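Local coordinates for protein cytochrome c (Rhodothermus marinus, PDB 3CP5) that probably shuttles single electrons between redox partners by means of a covalently attached heme c whose iron changes oxidation state, at residues 69-83 with 100-114. Residues are numbered along the deposited sequence; the frame is centred on the assembly and turned at random.
Sequences PVYIMNVMLNPNGMI and MTDMALSEEQARAIL. With HEC (heme c), chain C.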
ATOM      1  N   PRO A  69      -1.058  -4.163   7.298  1.00  9.38           N
ATOM      2  CA  PRO A  69      -0.740  -4.733   5.977  1.00  9.31           C
ATOM      3  C   PRO A  69      -1.934  -5.063   5.123  1.00  8.61           C
ATOM      4  O   PRO A  69      -1.844  -4.979   3.886  1.00  8.92           O
ATOM      5  CB  PRO A  69       0.111  -5.945   6.366  1.00  9.63           C
ATOM      6  CG  PRO A  69      -0.388  -6.371   7.699  1.00 10.83           C
ATOM      7  CD  PRO A  69      -0.553  -5.032   8.402  1.00 10.10           C
ATOM      8  N   VAL A  70      -3.059  -5.448   5.702  1.00  8.56           N
ATOM      9  CA  VAL A  70      -4.236  -5.781   4.915  1.00  9.28           C
ATOM     10  C   VAL A  70      -4.774  -4.502   4.315  1.00  8.23           C
ATOM     11  O   VAL A  70      -5.147  -4.498   3.111  1.00  8.98           O
ATOM     12  CB  VAL A  70      -5.254  -6.542   5.760  1.00 10.14           C
ATOM     13  CG1 VAL A  70      -6.511  -6.771   4.956  1.00 10.56           C
ATOM     14  CG2 VAL A  70      -4.644  -7.854   6.248  1.00 11.72           C
ATOM     15  N   TYR A  71      -4.849  -3.405   5.041  1.00  8.30           N
ATOM     16  CA  TYR A  71      -5.184  -2.122   4.431  1.00  8.13           C
ATOM     17  C   TYR A  71      -4.289  -1.793   3.264  1.00  8.86           C
ATOM     18  O   TYR A  71      -4.765  -1.394   2.219  1.00  7.77           O
ATOM     19  CB  TYR A  71      -5.137  -1.020   5.494  1.00  9.13           C
ATOM     20  CG  TYR A  71      -5.322   0.403   5.004  1.00  8.38           C
ATOM     21  CD1 TYR A  71      -6.578   0.994   4.947  1.00  9.67           C
ATOM     22  CD2 TYR A  71      -4.253   1.170   4.589  1.00  8.12           C
ATOM     23  CE1 TYR A  71      -6.710   2.295   4.488  1.00  9.44           C
ATOM     24  CE2 TYR A  71      -4.345   2.465   4.143  1.00  8.98           C
ATOM     25  CZ  TYR A  71      -5.596   3.029   4.105  1.00  8.90           C
ATOM     26  OH  TYR A  71      -5.726   4.327   3.655  1.00  9.94           O
ATOM     27  N   ILE A  72      -2.976  -1.886   3.444  1.00  7.71           N
ATOM     28  CA  ILE A  72      -2.092  -1.475   2.372  1.00  7.75           C
ATOM     29  C   ILE A  72      -2.265  -2.360   1.142  1.00  8.08           C
ATOM     30  O   ILE A  72      -2.295  -1.852   0.027  1.00  7.82           O
ATOM     31  CB  ILE A  72      -0.647  -1.503   2.879  1.00  8.55           C
ATOM     32  CG1 ILE A  72      -0.418  -0.456   3.986  1.00  8.24           C
ATOM     33  CG2 ILE A  72       0.365  -1.292   1.755  1.00  8.83           C
ATOM     34  CD1 ILE A  72       0.863  -0.679   4.784  1.00  8.20           C
ATOM     35  N   MET A  73      -2.396  -3.685   1.302  1.00  7.91           N
ATOM     36  CA  MET A  73      -2.638  -4.592   0.178  1.00  7.99           C
ATOM     37  C   MET A  73      -3.921  -4.251  -0.548  1.00  7.11           C
ATOM     38  O   MET A  73      -3.959  -4.228  -1.786  1.00  8.20           O
ATOM     39  CB  MET A  73      -2.718  -6.054   0.675  1.00  8.82           C
ATOM     40  CG  MET A  73      -1.414  -6.567   1.258  1.00 10.71           C
ATOM     41  SD  MET A  73      -0.279  -7.016  -0.070  0.86  8.56           S
ATOM     42  CE  MET A  73      -1.043  -8.514  -0.663  0.86  9.99           C
ATOM     43  N   ASN A  74      -5.000  -3.956   0.188  1.00  7.88           N
ATOM     44  CA  ASN A  74      -6.286  -3.710  -0.494  1.00  8.04           C
ATOM     45  C   ASN A  74      -6.383  -2.342  -1.147  1.00  7.08           C
ATOM     46  O   ASN A  74      -7.117  -2.166  -2.111  1.00  8.05           O
ATOM     47  CB  ASN A  74      -7.417  -3.974   0.507  1.00  8.02           C
ATOM     48  CG  ASN A  74      -7.609  -5.455   0.733  1.00  6.99           C
ATOM     49  OD1 ASN A  74      -7.171  -6.303  -0.048  1.00  9.37           O
ATOM     50  ND2 ASN A  74      -8.248  -5.849   1.798  1.00  9.10           N
ATOM     51  N   VAL A  75      -5.648  -1.341  -0.656  1.00  7.64           N
ATOM     52  CA  VAL A  75      -5.523  -0.064  -1.380  1.00  8.33           C
ATOM     53  C   VAL A  75      -4.874  -0.319  -2.738  1.00  8.51           C
ATOM     54  O   VAL A  75      -5.331   0.200  -3.759  1.00  8.52           O
ATOM     55  CB  VAL A  75      -4.736   0.980  -0.559  1.00  8.48           C
ATOM     56  CG1 VAL A  75      -4.373   2.158  -1.442  1.00  9.34           C
ATOM     57  CG2 VAL A  75      -5.532   1.473   0.650  1.00  8.37           C
ATOM     58  N   MET A  76      -3.800  -1.138  -2.797  1.00  8.67           N
ATOM     59  CA  MET A  76      -3.164  -1.476  -4.061  1.00  8.81           C
ATOM     60  C   MET A  76      -4.039  -2.279  -5.016  1.00  8.84           C
ATOM     61  O   MET A  76      -4.072  -2.008  -6.240  1.00  9.82           O
ATOM     62  CB  MET A  76      -1.843  -2.269  -3.811  1.00  8.63           C
ATOM     63  CG  MET A  76      -0.695  -1.438  -3.273  1.00  9.66           C
ATOM     64  SD  MET A  76       0.802  -2.486  -3.318  1.00 10.29           S
ATOM     65  CE  MET A  76       0.957  -2.998  -1.614  1.00 11.93           C
ATOM     66  N   LEU A  77      -4.729  -3.286  -4.483  1.00  9.02           N
ATOM     67  CA  LEU A  77      -5.470  -4.237  -5.279  1.00  9.23           C
ATOM     68  C   LEU A  77      -6.897  -3.800  -5.632  1.00 10.71           C
ATOM     69  O   LEU A  77      -7.408  -4.268  -6.665  1.00 17.91           O
ATOM     70  CB  LEU A  77      -5.506  -5.590  -4.588  1.00  8.78           C
ATOM     71  CG  LEU A  77      -4.134  -6.231  -4.471  1.00  8.20           C
ATOM     72  CD1 LEU A  77      -4.166  -7.392  -3.458  1.00 12.90           C
ATOM     73  CD2 LEU A  77      -3.670  -6.768  -5.799  1.00  9.53           C
ATOM     74  N   ASN A  78      -7.470  -2.954  -4.773  1.00  9.36           N
ATOM     75  CA  ASN A  78      -8.876  -2.533  -4.819  1.00 11.02           C
ATOM     76  C   ASN A  78      -9.033  -1.096  -4.396  1.00 10.05           C
ATOM     77  O   ASN A  78      -9.779  -0.783  -3.467  1.00 10.07           O
ATOM     78  CB  ASN A  78      -9.704  -3.491  -3.926  1.00 11.83           C
ATOM     79  CG  ASN A  78     -11.175  -3.278  -4.018  1.00 13.76           C
ATOM     80  OD1 ASN A  78     -11.712  -2.714  -4.972  1.00 14.04           O
ATOM     81  ND2 ASN A  78     -11.830  -3.809  -2.997  1.00 12.58           N
ATOM     82  N   PRO A  79      -8.312  -0.172  -5.044  1.00 10.42           N
ATOM     83  CA  PRO A  79      -8.376   1.207  -4.558  1.00 11.62           C
ATOM     84  C   PRO A  79      -9.793   1.775  -4.645  1.00 10.92           C
ATOM     85  O   PRO A  79     -10.290   2.554  -3.845  1.00 11.21           O
ATOM     86  CB  PRO A  79      -7.398   1.940  -5.486  1.00 12.18           C
ATOM     87  CG  PRO A  79      -7.400   1.103  -6.727  1.00 12.26           C
ATOM     88  CD  PRO A  79      -7.426  -0.313  -6.188  1.00 10.85           C
ATOM     89  N   ASN A  80     -10.587   1.416  -5.665  1.00 15.07           N
ATOM     90  CA  ASN A  80     -11.951   1.929  -5.826  1.00 17.32           C
ATOM     91  C   ASN A  80     -12.849   1.460  -4.695  1.00 15.19           C
ATOM     92  O   ASN A  80     -13.651   2.209  -4.114  1.00 15.41           O
ATOM     93  CB  ASN A  80     -12.494   1.536  -7.200  1.00 31.05           C
ATOM     94  CG  ASN A  80     -11.630   1.980  -8.365  1.00 42.89           C
ATOM     95  OD1 ASN A  80     -11.243   1.214  -9.266  1.00 56.58           O
ATOM     96  ND2 ASN A  80     -11.320   3.295  -8.343  1.00 48.95           N
ATOM     97  N   GLY A  81     -12.750   0.209  -4.306  1.00 13.31           N
ATOM     98  CA  GLY A  81     -13.523  -0.258  -3.177  1.00 13.86           C
ATOM     99  C   GLY A  81     -13.087   0.370  -1.863  1.00 12.70           C
ATOM    100  O   GLY A  81     -13.915   0.669  -1.018  1.00 13.09           O
ATOM    101  N   MET A  82     -11.779   0.580  -1.712  1.00 11.24           N
ATOM    102  CA  MET A  82     -11.293   1.235  -0.509  1.00 10.84           C
ATOM    103  C   MET A  82     -11.755   2.680  -0.446  1.00 10.99           C
ATOM    104  O   MET A  82     -12.116   3.182   0.621  1.00 11.33           O
ATOM    105  CB  MET A  82      -9.766   1.081  -0.409  1.00 11.05           C
ATOM    106  CG  MET A  82      -9.355  -0.368  -0.188  1.00 11.50           C
ATOM    107  SD  MET A  82      -9.817  -1.082   1.424  1.00 10.71           S
ATOM    108  CE  MET A  82      -8.551  -0.356   2.467  1.00 12.39           C
ATOM    109  N   ILE A  83     -11.757   3.371  -1.586  1.00 11.47           N
ATOM    110  CA  ILE A  83     -12.213   4.751  -1.596  1.00 12.87           C
ATOM    111  C   ILE A  83     -13.701   4.791  -1.307  1.00 15.92           C
ATOM    112  O   ILE A  83     -14.171   5.708  -0.625  1.00 15.14           O
ATOM    113  CB  ILE A  83     -11.894   5.416  -2.967  1.00 13.02           C
ATOM    114  CG1 ILE A  83     -10.402   5.681  -3.093  1.00 13.87           C
ATOM    115  CG2 ILE A  83     -12.753   6.636  -3.169  1.00 14.69           C
ATOM    116  CD1 ILE A  83      -9.882   5.928  -4.460  1.00 17.92           C
ATOM    117  N   MET A 100      -6.601   7.297  -6.787  1.00 13.58           N
ATOM    118  CA  MET A 100      -5.851   6.103  -7.112  1.00 13.28           C
ATOM    119  C   MET A 100      -6.758   5.153  -7.873  1.00 14.25           C
ATOM    120  O   MET A 100      -7.920   5.046  -7.441  1.00 18.04           O
ATOM    121  CB  MET A 100      -5.355   5.504  -5.817  1.00 15.72           C
ATOM    122  CG  MET A 100      -4.192   4.630  -5.954  1.00 13.38           C
ATOM    123  SD  MET A 100      -3.414   4.245  -4.372  1.00  8.70           S
ATOM    124  CE  MET A 100      -2.917   2.567  -4.898  1.00  9.42           C
ATOM    125  N   THR A 101      -6.354   4.503  -8.938  1.00 18.69           N
ATOM    126  CA  THR A 101      -7.267   3.635  -9.693  0.79 19.61           C
ATOM    127  C   THR A 101      -6.636   2.279  -9.962  1.00 18.00           C
ATOM    128  O   THR A 101      -5.440   2.112  -9.756  1.00 16.95           O
ATOM    129  CB  THR A 101      -7.707   4.182 -11.056  0.79 22.92           C
ATOM    130  OG1 THR A 101      -6.543   4.459 -11.843  0.79 27.53           O
ATOM    131  CG2 THR A 101      -8.509   5.471 -10.866  0.79 31.70           C
ATOM    132  N   ASP A 102      -7.503   1.374 -10.388  1.00 18.95           N
ATOM    133  CA  ASP A 102      -7.059   0.015 -10.653  1.00 16.12           C
ATOM    134  C   ASP A 102      -5.881  -0.040 -11.629  1.00 13.27           C
ATOM    135  O   ASP A 102      -5.858   0.624 -12.659  1.00 17.09           O
ATOM    136  CB  ASP A 102      -8.212  -0.825 -11.210  1.00 23.68           C
ATOM    137  CG  ASP A 102      -7.902  -2.291 -11.457  1.00 29.35           C
ATOM    138  OD1 ASP A 102      -6.846  -2.798 -11.060  1.00 33.92           O
ATOM    139  OD2 ASP A 102      -8.754  -3.013 -12.066  1.00 57.31           O
ATOM    140  N   MET A 103      -4.878  -0.813 -11.256  1.00 11.58           N
ATOM    141  CA  MET A 103      -3.647  -1.042 -12.016  1.00 10.14           C
ATOM    142  C   MET A 103      -3.448  -2.441 -12.511  1.00  9.39           C
ATOM    143  O   MET A 103      -2.428  -2.818 -13.062  1.00  9.71           O
ATOM    144  CB  MET A 103      -2.442  -0.612 -11.159  1.00 12.89           C
ATOM    145  CG  MET A 103      -2.418   0.866 -10.894  1.00 12.21           C
ATOM    146  SD  MET A 103      -1.394   1.308  -9.458  1.00 13.51           S
ATOM    147  CE  MET A 103      -2.523   0.688  -8.184  1.00 20.54           C
ATOM    148  N   ALA A 104      -4.470  -3.286 -12.334  1.00 10.41           N
ATOM    149  CA  ALA A 104      -4.454  -4.675 -12.752  1.00  9.42           C
ATOM    150  C   ALA A 104      -3.303  -5.417 -12.069  1.00 11.06           C
ATOM    151  O   ALA A 104      -2.620  -6.288 -12.621  1.00 12.80           O
ATOM    152  CB  ALA A 104      -4.483  -4.863 -14.278  1.00 10.98           C
ATOM    153  N   LEU A 105      -3.103  -5.111 -10.796  1.00  9.90           N
ATOM    154  CA  LEU A 105      -2.099  -5.803  -9.986  1.00  8.27           C
ATOM    155  C   LEU A 105      -2.613  -7.133  -9.443  1.00  9.19           C
ATOM    156  O   LEU A 105      -3.788  -7.290  -9.139  1.00 10.55           O
ATOM    157  CB  LEU A 105      -1.740  -4.948  -8.746  1.00  9.07           C
ATOM    158  CG  LEU A 105      -0.767  -3.807  -8.994  1.00  7.96           C
ATOM    159  CD1 LEU A 105      -0.877  -2.823  -7.853  1.00 14.03           C
ATOM    160  CD2 LEU A 105       0.623  -4.235  -9.309  1.00  9.57           C
ATOM    161  N   SER A 106      -1.707  -8.112  -9.371  1.00  9.41           N
ATOM    162  CA  SER A 106      -1.964  -9.390  -8.717  0.72  9.32           C
ATOM    163  C   SER A 106      -1.562  -9.373  -7.258  1.00  9.40           C
ATOM    164  O   SER A 106      -0.729  -8.548  -6.880  1.00  9.37           O
ATOM    165  CB  SER A 106      -1.166 -10.500  -9.397  0.72 11.73           C
ATOM    166  OG  SER A 106       0.185 -10.480  -8.941  0.72 10.87           O
ATOM    167  N   GLU A 107      -2.137 -10.270  -6.475  1.00 10.71           N
ATOM    168  CA  GLU A 107      -1.772 -10.339  -5.062  1.00 11.49           C
ATOM    169  C   GLU A 107      -0.248 -10.497  -4.907  1.00 11.55           C
ATOM    170  O   GLU A 107       0.324  -9.922  -3.952  1.00  9.84           O
ATOM    171  CB  GLU A 107      -2.564 -11.444  -4.329  1.00 14.30           C
ATOM    172  CG  GLU A 107      -2.098 -11.710  -2.925  1.00 17.02           C
ATOM    173  CD  GLU A 107      -0.966 -12.692  -2.674  1.00 18.89           C
ATOM    174  OE1 GLU A 107      -0.762 -13.555  -3.553  1.00 21.64           O
ATOM    175  OE2 GLU A 107      -0.271 -12.489  -1.655  1.00 24.06           O
ATOM    176  N   GLU A 108       0.430 -11.349  -5.678  1.00 11.96           N
ATOM    177  CA  GLU A 108       1.874 -11.523  -5.454  1.00 11.62           C
ATOM    178  C   GLU A 108       2.669 -10.236  -5.711  1.00  8.94           C
ATOM    179  O   GLU A 108       3.588  -9.970  -5.001  1.00 11.75           O
ATOM    180  CB  GLU A 108       2.546 -12.653  -6.259  1.00 17.50           C
ATOM    181  CG  GLU A 108       3.986 -12.960  -5.761  1.00 39.79           C
ATOM    182  CD  GLU A 108       5.130 -12.046  -6.232  1.00 54.92           C
ATOM    183  OE1 GLU A 108       5.017 -11.356  -7.251  1.00 44.59           O
ATOM    184  OE2 GLU A 108       6.171 -12.114  -5.549  1.00 71.36           O
ATOM    185  N   GLN A 109       2.264  -9.463  -6.733  1.00  9.37           N
ATOM    186  CA  GLN A 109       2.911  -8.182  -6.967  1.00  7.89           C
ATOM    187  C   GLN A 109       2.707  -7.270  -5.776  1.00  7.43           C
ATOM    188  O   GLN A 109       3.643  -6.634  -5.309  1.00  8.10           O
ATOM    189  CB  GLN A 109       2.386  -7.485  -8.213  1.00  7.39           C
ATOM    190  CG  GLN A 109       2.790  -8.180  -9.521  1.00  9.04           C
ATOM    191  CD  GLN A 109       2.004  -7.520 -10.640  1.00  9.05           C
ATOM    192  OE1 GLN A 109       0.777  -7.621 -10.669  1.00 10.48           O
ATOM    193  NE2 GLN A 109       2.686  -6.777 -11.532  1.00  9.33           N
ATOM    194  N   ALA A 110       1.461  -7.202  -5.285  1.00  8.48           N
ATOM    195  CA  ALA A 110       1.186  -6.322  -4.152  1.00  8.13           C
ATOM    196  C   ALA A 110       1.957  -6.789  -2.916  1.00  8.57           C
ATOM    197  O   ALA A 110       2.485  -5.973  -2.138  1.00  7.68           O
ATOM    198  CB  ALA A 110      -0.321  -6.264  -3.890  1.00  9.14           C
ATOM    199  N   ARG A 111       2.071  -8.105  -2.702  1.00  7.82           N
ATOM    200  CA  ARG A 111       2.797  -8.605  -1.520  1.00  8.11           C
ATOM    201  C   ARG A 111       4.278  -8.261  -1.600  1.00  7.26           C
ATOM    202  O   ARG A 111       4.918  -7.951  -0.576  1.00  7.95           O
ATOM    203  CB  ARG A 111       2.519 -10.091  -1.412  1.00 10.33           C
ATOM    204  CG  ARG A 111       3.208 -10.772  -0.223  1.00 11.78           C
ATOM    205  CD  ARG A 111       2.726 -10.159   1.098  1.00 11.33           C
ATOM    206  NE  ARG A 111       3.467 -10.669   2.247  1.00 16.74           N
ATOM    207  CZ  ARG A 111       4.641 -10.186   2.689  1.00 20.91           C
ATOM    208  NH1 ARG A 111       5.273  -9.166   2.123  1.00 13.37           N
ATOM    209  NH2 ARG A 111       5.181 -10.761   3.750  1.00 24.48           N
ATOM    210  N   ALA A 112       4.872  -8.269  -2.799  1.00  8.07           N
ATOM    211  CA  ALA A 112       6.262  -7.828  -2.993  1.00  7.96           C
ATOM    212  C   ALA A 112       6.442  -6.360  -2.676  1.00  7.29           C
ATOM    213  O   ALA A 112       7.366  -5.936  -1.992  1.00  8.03           O
ATOM    214  CB  ALA A 112       6.731  -8.186  -4.413  1.00  8.24           C
ATOM    215  N   ILE A 113       5.518  -5.513  -3.174  1.00  8.13           N
ATOM    216  CA  ILE A 113       5.546  -4.094  -2.877  1.00  7.40           C
ATOM    217  C   ILE A 113       5.426  -3.869  -1.386  1.00  7.15           C
ATOM    218  O   ILE A 113       6.149  -3.036  -0.806  1.00  7.90           O
ATOM    219  CB  ILE A 113       4.493  -3.306  -3.697  1.00  7.57           C
ATOM    220  CG1 ILE A 113       4.785  -3.402  -5.195  1.00  8.34           C
ATOM    221  CG2 ILE A 113       4.406  -1.871  -3.247  1.00  8.26           C
ATOM    222  CD1 ILE A 113       3.701  -2.858  -6.086  1.00 11.46           C
ATOM    223  N   LEU A 114       4.567  -4.635  -0.694  1.00  7.97           N
ATOM    224  CA  LEU A 114       4.461  -4.498   0.764  1.00  8.15           C
ATOM    225  C   LEU A 114       5.785  -4.827   1.456  1.00  7.56           C
ATOM    226  O   LEU A 114       6.193  -4.090   2.352  1.00  7.60           O
ATOM    227  CB  LEU A 114       3.370  -5.427   1.301  1.00  9.00           C
ATOM    228  CG  LEU A 114       3.178  -5.500   2.812  1.00  7.63           C
ATOM    229  CD1 LEU A 114       2.747  -4.148   3.357  1.00 13.16           C
ATOM    230  CD2 LEU A 114       2.272  -6.587   3.291  1.00  9.57           C
TER
HETATM  231 FE   HEC C 202      -1.424   5.428  -4.063  1.00  7.67          FE
HETATM  232  CHA HEC C 202      -3.099   6.715  -1.376  1.00  7.63           C
HETATM  233  CHB HEC C 202      -0.064   3.005  -2.090  1.00  6.66           C
HETATM  234  CHC HEC C 202      -0.047   3.975  -6.850  1.00  7.17           C
HETATM  235  CHD HEC C 202      -2.287   8.137  -5.902  1.00  8.14           C
HETATM  236  NA  HEC C 202      -1.542   4.982  -2.132  1.00  8.23           N
HETATM  237  C1A HEC C 202      -2.332   5.582  -1.149  1.00  7.66           C
HETATM  238  C2A HEC C 202      -2.233   4.822   0.073  1.00  7.06           C
HETATM  239  C3A HEC C 202      -1.370   3.814  -0.113  1.00  6.76           C
HETATM  240  C4A HEC C 202      -0.962   3.900  -1.509  1.00  6.59           C
HETATM  241  CMA HEC C 202      -0.897   2.748   0.900  1.00  8.64           C
HETATM  242  CAA HEC C 202      -2.848   5.204   1.441  1.00  8.18           C
HETATM  243  CBA HEC C 202      -1.911   6.043   2.311  1.00  7.98           C
HETATM  244  CGA HEC C 202      -2.407   6.222   3.726  1.00  9.63           C
HETATM  245  O1A HEC C 202      -1.826   7.103   4.441  1.00 10.99           O
HETATM  246  O2A HEC C 202      -3.321   5.469   4.155  1.00  9.59           O
HETATM  247  NB  HEC C 202      -0.241   3.856  -4.419  1.00  7.32           N
HETATM  248  C1B HEC C 202       0.314   3.056  -3.439  1.00  7.10           C
HETATM  249  C2B HEC C 202       1.154   2.065  -4.061  1.00  7.86           C
HETATM  250  C3B HEC C 202       1.119   2.254  -5.412  1.00  6.72           C
HETATM  251  C4B HEC C 202       0.237   3.384  -5.624  1.00  6.32           C
HETATM  252  CMB HEC C 202       1.949   1.016  -3.245  1.00  9.84           C
HETATM  253  CAB HEC C 202       1.713   1.356  -6.516  1.00  7.94           C
HETATM  254  CBB HEC C 202       1.265   0.016  -6.476  1.00  9.00           C
HETATM  255  NC  HEC C 202      -1.273   5.913  -5.996  1.00  7.11           N
HETATM  256  C1C HEC C 202      -0.700   5.180  -7.034  1.00  7.58           C
HETATM  257  C2C HEC C 202      -0.798   5.902  -8.286  1.00  9.35           C
HETATM  258  C3C HEC C 202      -1.416   7.067  -8.037  1.00  9.05           C
HETATM  259  C4C HEC C 202      -1.660   7.106  -6.614  1.00  8.40           C
HETATM  260  CMC HEC C 202      -0.066   5.456  -9.546  1.00  9.16           C
HETATM  261  CAC HEC C 202      -1.562   8.309  -8.967  1.00  9.45           C
HETATM  262  CBC HEC C 202      -2.267   8.029 -10.170  1.00 12.15           C
HETATM  263  ND  HEC C 202      -2.493   7.076  -3.694  1.00  8.27           N
HETATM  264  C1D HEC C 202      -2.723   8.106  -4.598  1.00  8.63           C
HETATM  265  C2D HEC C 202      -3.510   9.152  -3.941  1.00  7.92           C
HETATM  266  C3D HEC C 202      -3.820   8.690  -2.724  1.00  7.84           C
HETATM  267  C4D HEC C 202      -3.114   7.437  -2.550  1.00  8.59           C
HETATM  268  CMD HEC C 202      -3.936  10.436  -4.704  1.00  9.36           C
HETATM  269  CAD HEC C 202      -4.738   9.301  -1.648  1.00  9.08           C
HETATM  270  CBD HEC C 202      -6.166   8.721  -1.795  1.00  9.79           C
HETATM  271  CGD HEC C 202      -6.731   9.111  -3.142  1.00  9.60           C
HETATM  272  O1D HEC C 202      -7.038   8.204  -3.967  1.00 10.88           O
HETATM  273  O2D HEC C 202      -6.834  10.380  -3.345  1.00 11.49           O
HETATM  274  O   HOH W   1      -4.699  -2.622  -8.908  1.00 14.98           O
HETATM  275  O   HOH W   2      -5.731  -4.771  -8.769  1.00 28.75           O
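M73 and A110 mark where helix 69-77 passes over helix 107-114, the axes 9.6 Å apart and their N-to-C directions 129° from each other; the loop 100-106 leads from the heme past P79 and L77 into helix 107-114. At the crossing, M73 is a knob in the hole formed by E107, A110, R111 and L114. Its chain bends at chi2 (-79°) and again at chi3, which lays SD over the A110 carbonyl group and brings CE against the E107 backbone. L77 straddles the A110 methyl group, CG 3.9 Å from A110 CB, while its CD2 reaches the L105 carbonyl oxygen. M76 lies one layer nearer the heme: its SD rests on I113 CG2 at 3.7 Å, its CG on the heme methyl CMB, and its CE 3.4 Å from A110 O. I113 and L105 touch the heme carbon CBB from the other segment. V75 crosses M100 at about a right angle, with V75 CG1 3.7 Å from M100 SD, the sulfur that binds the heme iron at 2.3 Å; H49 is the other axial ligand. M100 N also donates to heme O1D, and Y71 OH to O2A of the other propionate (2.7 Å). Between the C-terminal end of helix 69-77 and the loop, water 1 bridges M76 O and M103 N, and water 2 lies within hydrogen-bonding distance of L77 O and L105 O. D102 OD1 closes an Asx turn with A104 N, and an S106-Q109 capping box starts the C-terminal helix. P79, with N80 and I83 beside it, packs on the loop backbone, where M100 O and D102 N are buried without a polar partner. This sulfur-rich van der Waals packing, on side chains and backbone carbonyls alike, probably keeps solvent from the iron-methionine bond, consistent with the high potentials usual for His/Met-ligated cytochromes c.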